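Side-chain contacts in amino acid adenylation domain-containing protein (Bacillus stratosphericus LAMA 585, PDB 6ULY), which probably selects an alpha-keto acid and activates it with ATP as the acyl adenylate, as the first adenylation domain of a nonribosomal depsipeptide synthetase: residues Pro253-Trp256 and Leu257-Asp261; His311-Leu314 and His315-Pro319. One frame throughout, in Å; residues are numbered along the deposited sequence.

Contact 1 (Pro253-Trp256 and Leu257-Asp261). With SO4 (sulfate ion), chain N; SO4 (sulfate ion), chain O.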
ATOM      1  N   PRO A 253      32.124  -3.668  -9.876  1.00 50.88           N
ATOM      2  CA  PRO A 253      31.690  -2.416 -10.520  1.00 46.92           C
ATOM      3  C   PRO A 253      32.678  -1.859 -11.534  1.00 48.42           C
ATOM      4  O   PRO A 253      32.254  -1.244 -12.523  1.00 41.75           O
ATOM      5  CB  PRO A 253      31.508  -1.463  -9.330  1.00 50.05           C
ATOM      6  CG  PRO A 253      31.187  -2.362  -8.179  1.00 47.26           C
ATOM      7  CD  PRO A 253      31.986  -3.615  -8.409  1.00 53.47           C
ATOM      8  N   LEU A 254      33.982  -2.049 -11.328  1.00 51.86           N
ATOM      9  CA  LEU A 254      34.957  -1.513 -12.273  1.00 48.46           C
ATOM     10  C   LEU A 254      34.819  -2.124 -13.659  1.00 45.54           C
ATOM     11  O   LEU A 254      35.377  -1.576 -14.616  1.00 45.84           O
ATOM     12  CB  LEU A 254      36.376  -1.728 -11.751  1.00 48.17           C
ATOM     13  CG  LEU A 254      36.796  -0.832 -10.583  1.00 55.54           C
ATOM     14  CD1 LEU A 254      38.234  -1.132 -10.186  1.00 53.39           C
ATOM     15  CD2 LEU A 254      36.627   0.648 -10.917  1.00 55.39           C
ATOM     16  N   ARG A 255      34.093  -3.235 -13.795  1.00 43.56           N
ATOM     17  CA  ARG A 255      33.800  -3.761 -15.122  1.00 41.19           C
ATOM     18  C   ARG A 255      33.092  -2.734 -15.991  1.00 47.18           C
ATOM     19  O   ARG A 255      33.261  -2.738 -17.215  1.00 49.06           O
ATOM     20  CB  ARG A 255      32.952  -5.021 -15.006  1.00 46.86           C
ATOM     21  CG  ARG A 255      33.757  -6.229 -14.628  1.00 48.89           C
ATOM     22  CD  ARG A 255      32.888  -7.416 -14.297  1.00 55.46           C
ATOM     23  NE  ARG A 255      33.718  -8.552 -13.929  1.00 62.75           N
ATOM     24  CZ  ARG A 255      33.281  -9.641 -13.311  1.00 70.64           C
ATOM     25  NH1 ARG A 255      32.005  -9.754 -12.970  1.00 68.56           N
ATOM     26  NH2 ARG A 255      34.133 -10.617 -13.027  1.00 82.65           N
ATOM     27  N   TRP A 256      32.278  -1.866 -15.389  1.00 48.17           N
ATOM     28  CA  TRP A 256      31.683  -0.770 -16.144  1.00 47.62           C
ATOM     29  C   TRP A 256      32.758  -0.020 -16.920  1.00 46.55           C
ATOM     30  O   TRP A 256      32.620   0.229 -18.123  1.00 44.21           O
ATOM     31  CB  TRP A 256      30.942   0.176 -15.195  1.00 42.41           C
ATOM     32  CG  TRP A 256      29.860   1.005 -15.827  1.00 46.22           C
ATOM     33  CD1 TRP A 256      29.359   0.891 -17.094  1.00 42.07           C
ATOM     34  CD2 TRP A 256      29.138   2.078 -15.206  1.00 46.39           C
ATOM     35  NE1 TRP A 256      28.376   1.829 -17.299  1.00 44.88           N
ATOM     36  CE2 TRP A 256      28.220   2.570 -16.156  1.00 44.81           C
ATOM     37  CE3 TRP A 256      29.184   2.674 -13.941  1.00 44.43           C
ATOM     38  CZ2 TRP A 256      27.354   3.626 -15.878  1.00 41.91           C
ATOM     39  CZ3 TRP A 256      28.325   3.724 -13.669  1.00 44.97           C
ATOM     40  CH2 TRP A 256      27.420   4.188 -14.633  1.00 43.07           C
ATOM     41  N   LEU A 257      33.847   0.343 -16.241  1.00 43.30           N
ATOM     42  CA  LEU A 257      34.940   1.027 -16.921  1.00 50.76           C
ATOM     43  C   LEU A 257      35.512   0.162 -18.039  1.00 46.55           C
ATOM     44  O   LEU A 257      35.639   0.613 -19.183  1.00 42.56           O
ATOM     45  CB  LEU A 257      36.027   1.406 -15.914  1.00 50.16           C
ATOM     46  CG  LEU A 257      35.576   2.310 -14.763  1.00 47.27           C
ATOM     47  CD1 LEU A 257      36.783   2.812 -13.981  1.00 48.88           C
ATOM     48  CD2 LEU A 257      34.743   3.477 -15.263  1.00 50.93           C
ATOM     49  N   ASP A 258      35.853  -1.094 -17.727  1.00 48.28           N
ATOM     50  CA  ASP A 258      36.394  -1.993 -18.745  1.00 47.60           C
ATOM     51  C   ASP A 258      35.493  -2.037 -19.968  1.00 50.20           C
ATOM     52  O   ASP A 258      35.968  -2.024 -21.112  1.00 50.17           O
ATOM     53  CB  ASP A 258      36.540  -3.409 -18.188  1.00 50.09           C
ATOM     54  CG  ASP A 258      37.432  -3.478 -16.978  1.00 43.15           C
ATOM     55  OD1 ASP A 258      38.090  -2.467 -16.652  1.00 39.34           O
ATOM     56  OD2 ASP A 258      37.465  -4.554 -16.351  1.00 46.65           O
ATOM     57  N   TRP A 259      34.183  -2.123 -19.736  1.00 44.97           N
ATOM     58  CA  TRP A 259      33.235  -2.286 -20.828  1.00 47.57           C
ATOM     59  C   TRP A 259      33.162  -1.024 -21.678  1.00 46.10           C
ATOM     60  O   TRP A 259      33.233  -1.089 -22.911  1.00 44.84           O
ATOM     61  CB  TRP A 259      31.861  -2.647 -20.261  1.00 48.69           C
ATOM     62  CG  TRP A 259      31.798  -4.012 -19.617  1.00 47.35           C
ATOM     63  CD1 TRP A 259      32.605  -5.083 -19.878  1.00 48.35           C
ATOM     64  CD2 TRP A 259      30.875  -4.446 -18.604  1.00 46.91           C
ATOM     65  NE1 TRP A 259      32.238  -6.156 -19.100  1.00 47.53           N
ATOM     66  CE2 TRP A 259      31.184  -5.790 -18.306  1.00 43.81           C
ATOM     67  CE3 TRP A 259      29.819  -3.829 -17.921  1.00 47.31           C
ATOM     68  CZ2 TRP A 259      30.475  -6.527 -17.359  1.00 50.30           C
ATOM     69  CZ3 TRP A 259      29.117  -4.565 -16.976  1.00 44.63           C
ATOM     70  CH2 TRP A 259      29.449  -5.899 -16.706  1.00 51.40           C
ATOM     71  N   MET A 260      33.023   0.139 -21.038  1.00 45.63           N
ATOM     72  CA  MET A 260      33.023   1.387 -21.791  1.00 48.97           C
ATOM     73  C   MET A 260      34.271   1.502 -22.652  1.00 46.63           C
ATOM     74  O   MET A 260      34.217   2.001 -23.780  1.00 43.88           O
ATOM     75  CB  MET A 260      32.930   2.577 -20.842  1.00 46.80           C
ATOM     76  CG  MET A 260      31.546   2.797 -20.265  1.00 50.00           C
ATOM     77  SD  MET A 260      31.588   3.829 -18.791  1.00 52.25           S
ATOM     78  CE  MET A 260      32.152   5.391 -19.452  1.00 51.56           C
ATOM     79  N   ASP A 261      35.406   1.042 -22.131  1.00 52.20           N
ATOM     80  CA  ASP A 261      36.670   1.146 -22.848  1.00 51.21           C
ATOM     81  C   ASP A 261      36.758   0.110 -23.960  1.00 49.43           C
ATOM     82  O   ASP A 261      37.099   0.436 -25.101  1.00 53.44           O
ATOM     83  CB  ASP A 261      37.824   0.985 -21.857  1.00 53.60           C
ATOM     84  CG  ASP A 261      39.157   0.761 -22.538  1.00 49.91           C
ATOM     85  OD1 ASP A 261      39.916   1.742 -22.698  1.00 47.88           O
ATOM     86  OD2 ASP A 261      39.440  -0.396 -22.910  1.00 51.58           O
TER
HETATM   87  S   SO4 N 712      32.305 -12.820 -10.802  1.00 99.48           S
HETATM   88  O1  SO4 N 712      31.442 -11.749 -11.211  1.00 82.18           O
HETATM   89  O2  SO4 N 712      31.548 -13.780 -10.045  1.00 86.79           O
HETATM   90  O3  SO4 N 712      32.857 -13.458 -11.966  1.00101.11           O
HETATM   91  O4  SO4 N 712      33.368 -12.298  -9.989  1.00 92.59           O
HETATM   92  S   SO4 O 713      36.355 -11.815 -15.945  1.00 96.57           S
HETATM   93  O1  SO4 O 713      35.432 -10.829 -16.430  1.00 86.38           O
HETATM   94  O2  SO4 O 713      36.799 -11.448 -14.631  1.00 95.40           O
HETATM   95  O3  SO4 O 713      35.705 -13.094 -15.892  1.00 95.91           O
HETATM   96  O4  SO4 O 713      37.483 -11.887 -16.828  1.00110.83           O

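Contact 2 (His311-Leu314 and His315-Pro319)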
ATOM      1  N   HIS A 311      29.947  14.701  -9.232  1.00 57.78           N
ATOM      2  CA  HIS A 311      31.153  15.513  -9.345  1.00 56.17           C
ATOM      3  C   HIS A 311      32.395  14.684  -9.044  1.00 62.08           C
ATOM      4  O   HIS A 311      33.393  14.751  -9.771  1.00 56.08           O
ATOM      5  CB  HIS A 311      31.075  16.717  -8.408  1.00 54.42           C
ATOM      6  CG  HIS A 311      32.258  17.629  -8.506  1.00 76.18           C
ATOM      7  ND1 HIS A 311      33.175  17.774  -7.486  1.00 78.42           N
ATOM      8  CD2 HIS A 311      32.684  18.431  -9.511  1.00 77.35           C
ATOM      9  CE1 HIS A 311      34.108  18.634  -7.854  1.00 82.13           C
ATOM     10  NE2 HIS A 311      33.833  19.048  -9.078  1.00 82.13           N
ATOM     11  N   ARG A 312      32.353  13.896  -7.967  1.00 59.68           N
ATOM     12  CA  ARG A 312      33.475  13.017  -7.657  1.00 59.72           C
ATOM     13  C   ARG A 312      33.680  11.992  -8.764  1.00 53.81           C
ATOM     14  O   ARG A 312      34.817  11.666  -9.120  1.00 57.15           O
ATOM     15  CB  ARG A 312      33.238  12.321  -6.315  1.00 60.38           C
ATOM     16  CG  ARG A 312      34.408  11.483  -5.825  1.00 65.46           C
ATOM     17  CD  ARG A 312      35.563  12.358  -5.370  1.00 83.02           C
ATOM     18  NE  ARG A 312      36.831  11.633  -5.360  1.00 95.50           N
ATOM     19  CZ  ARG A 312      38.008  12.191  -5.101  1.00103.82           C
ATOM     20  NH1 ARG A 312      38.087  13.488  -4.826  1.00112.23           N
ATOM     21  NH2 ARG A 312      39.111  11.454  -5.116  1.00 93.37           N
ATOM     22  N   PHE A 313      32.585  11.478  -9.322  1.00 51.64           N
ATOM     23  CA  PHE A 313      32.675  10.524 -10.421  1.00 48.81           C
ATOM     24  C   PHE A 313      33.407  11.131 -11.611  1.00 51.34           C
ATOM     25  O   PHE A 313      34.280  10.493 -12.209  1.00 48.02           O
ATOM     26  CB  PHE A 313      31.265  10.081 -10.809  1.00 49.08           C
ATOM     27  CG  PHE A 313      31.214   8.955 -11.795  1.00 42.08           C
ATOM     28  CD1 PHE A 313      31.235   9.207 -13.157  1.00 39.15           C
ATOM     29  CD2 PHE A 313      31.091   7.646 -11.360  1.00 38.70           C
ATOM     30  CE1 PHE A 313      31.160   8.175 -14.063  1.00 36.80           C
ATOM     31  CE2 PHE A 313      31.014   6.610 -12.259  1.00 39.05           C
ATOM     32  CZ  PHE A 313      31.052   6.873 -13.616  1.00 42.45           C
ATOM     33  N   LEU A 314      33.063  12.372 -11.967  1.00 50.24           N
ATOM     34  CA  LEU A 314      33.720  13.029 -13.094  1.00 56.20           C
ATOM     35  C   LEU A 314      35.175  13.350 -12.773  1.00 53.83           C
ATOM     36  O   LEU A 314      36.043  13.282 -13.652  1.00 53.54           O
ATOM     37  CB  LEU A 314      32.962  14.302 -13.469  1.00 53.52           C
ATOM     38  CG  LEU A 314      31.516  14.118 -13.937  1.00 52.54           C
ATOM     39  CD1 LEU A 314      30.785  15.453 -13.947  1.00 52.38           C
ATOM     40  CD2 LEU A 314      31.469  13.468 -15.315  1.00 45.24           C
ATOM     41  N   HIS A 315      35.458  13.707 -11.520  1.00 52.68           N
ATOM     42  CA  HIS A 315      36.824  14.024 -11.121  1.00 56.93           C
ATOM     43  C   HIS A 315      37.699  12.776 -11.144  1.00 57.40           C
ATOM     44  O   HIS A 315      38.808  12.791 -11.690  1.00 57.41           O
ATOM     45  CB  HIS A 315      36.810  14.662  -9.730  1.00 63.80           C
ATOM     46  CG  HIS A 315      38.148  15.141  -9.261  1.00 75.42           C
ATOM     47  ND1 HIS A 315      38.920  14.432  -8.365  1.00 73.99           N
ATOM     48  CD2 HIS A 315      38.845  16.266  -9.549  1.00 85.45           C
ATOM     49  CE1 HIS A 315      40.038  15.096  -8.128  1.00 76.31           C
ATOM     50  NE2 HIS A 315      40.017  16.212  -8.835  1.00 76.18           N
ATOM     51  N   LEU A 316      37.201  11.675 -10.575  1.00 54.73           N
ATOM     52  CA  LEU A 316      37.988  10.448 -10.518  1.00 57.84           C
ATOM     53  C   LEU A 316      38.326   9.936 -11.911  1.00 56.49           C
ATOM     54  O   LEU A 316      39.425   9.413 -12.138  1.00 47.59           O
ATOM     55  CB  LEU A 316      37.233   9.371  -9.738  1.00 54.53           C
ATOM     56  CG  LEU A 316      37.247   9.465  -8.211  1.00 67.20           C
ATOM     57  CD1 LEU A 316      36.297   8.443  -7.613  1.00 63.73           C
ATOM     58  CD2 LEU A 316      38.647   9.260  -7.665  1.00 75.12           C
ATOM     59  N   LEU A 317      37.395  10.061 -12.854  1.00 50.22           N
ATOM     60  CA  LEU A 317      37.557   9.473 -14.177  1.00 52.75           C
ATOM     61  C   LEU A 317      38.083  10.455 -15.216  1.00 45.16           C
ATOM     62  O   LEU A 317      38.306  10.053 -16.362  1.00 44.61           O
ATOM     63  CB  LEU A 317      36.225   8.886 -14.655  1.00 45.65           C
ATOM     64  CG  LEU A 317      35.651   7.747 -13.812  1.00 49.99           C
ATOM     65  CD1 LEU A 317      34.369   7.224 -14.445  1.00 50.64           C
ATOM     66  CD2 LEU A 317      36.658   6.619 -13.639  1.00 52.58           C
ATOM     67  N   ALA A 318      38.278  11.722 -14.856  1.00 44.87           N
ATOM     68  CA  ALA A 318      38.875  12.681 -15.783  1.00 43.26           C
ATOM     69  C   ALA A 318      40.220  12.214 -16.329  1.00 53.53           C
ATOM     70  O   ALA A 318      40.402  12.238 -17.558  1.00 51.94           O
ATOM     71  CB  ALA A 318      39.007  14.043 -15.089  1.00 43.51           C
ATOM     72  N   PRO A 319      41.182  11.775 -15.510  1.00 53.51           N
ATOM     73  CA  PRO A 319      42.458  11.306 -16.081  1.00 51.65           C
ATOM     74  C   PRO A 319      42.302  10.171 -17.077  1.00 50.21           C
ATOM     75  O   PRO A 319      43.175  10.004 -17.936  1.00 56.63           O
ATOM     76  CB  PRO A 319      43.264  10.867 -14.848  1.00 52.78           C
ATOM     77  CG  PRO A 319      42.260  10.711 -13.747  1.00 55.28           C
ATOM     78  CD  PRO A 319      41.189  11.718 -14.037  1.00 50.60           C
TER

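Contact 1 (Pro253-Trp256 and Leu257-Asp261)
M260 lies against W256 one turn further along helix 255-262. Its SD sits over the face of the indole, 4.2 Å from the centroid of the five-membered ring and 17° off the normal. This is a Met-aromatic contact. W256 reaches it with CG anti to the backbone N (chi1 -157°), while the M260 chain bends at its last torsion. This side is tightly packed. W256 also meets W218 and F275 edge-to-face, and its NE1 is hydrogen-bonded to T268 OG1. M260 also touches L216 of strand 214-217.

W259 packs against R255 in the same i to i+4 spacing. R255 CB stands over the six-membered ring, 3.9 Å from its centroid, in a CH-pi contact. R255 O lies over the same indole toward its rim, and it accepts the backbone N-H of W259 at 2.8 Å. L254 adds a smaller apolar touch, CD2 to L257 CD1 at 3.8 Å.

The polar side is looser. The R255 chain runs extended from CG to NE and carries the guanidinium clear of the helix. Two sulfate ions, probably from the crystallisation liquor, meet it there. R255 NH1 donates to O1 of the sulfate of chain N at 2.7 Å, and NH1 also bonds D248 O. R255 NH2 bonds O2 of the sulfate of chain O at 3.2 Å and O3 of the sulfate of chain N only weakly.

W256 is thus held by the M260 sulfur and by T268, and W259 by CB and O of R255. The sulfates suggest that the R255 end offers a positive site for anions.

Contact 2 (His311-Leu314 and His315-Pro319)
H311 O, R312 O and F313 O accept the N-H groups of H315, L316 and L317 in successive i to i+4 bonds of 2.9, 2.8 and 3.2 Å; the last is the most bent.

F313 and L317 make the buried side-chain contact. L317 CD1 rests over the face of the phenyl ring, 3.7 Å from its centroid and 29° off the normal, a CH-pi contact. The methyl is displaced toward the CE1-CZ side, with L317 CD1 3.4 Å from both F313 CE1 and F313 CZ. The ring also meets F275 edge-to-face and touches I327 of strand 327-333.

The R312 side chain leans forward along the helix, toward H315 and L316. A bend at its second torsion (chi2 72°) lays the guanidinium beside them. R312 NH2 passes 3.4 Å from L316 CD2, while NE lies near L316 CG. The imidazole of H315 approaches one face of the guanidinium, near its rim, with ND1 3.8 Å from R312 NH1. The two planes are 46° apart, so this is not a flat stack. NH2 has its strong partner elsewhere, in a salt bridge to E282 OE1. That bond probably helps hold the guanidinium beside L316.

The helix therefore has two characters. F313, L314 and L317 are buried, whereas R312 and H315 form a polar, more exposed side. This is an amphipathic alpha-helix in a beta-alpha-beta unit, the helix 307-317 connecting parallel strands 297-301 and 327-333 in the AMP-binding domain of an ANL-family enzyme.

Contact 1 comes first along the chain, on helix 255-262 and the residues just before it. The chain then enters strand 267-270, helices 272-279 and 282-285, and strand 297-301 before contact 2 opens on helix 307-317. Each contact is local and closes only helical turns; they follow in series and neither nest nor cross. The centres of contact 1 and contact 2 are about 14 Å apart, yet their side chains touch. L257 CD1 packs on L317 CD2 at 3.8 Å, and W256 CZ3 approaches F313 CZ at 4.2 Å. F275 of helix 272-279 meets both W256 and F313, and I285 touches both L257 and L317. F275 and I285 thus join the two helices through shared apolar packing.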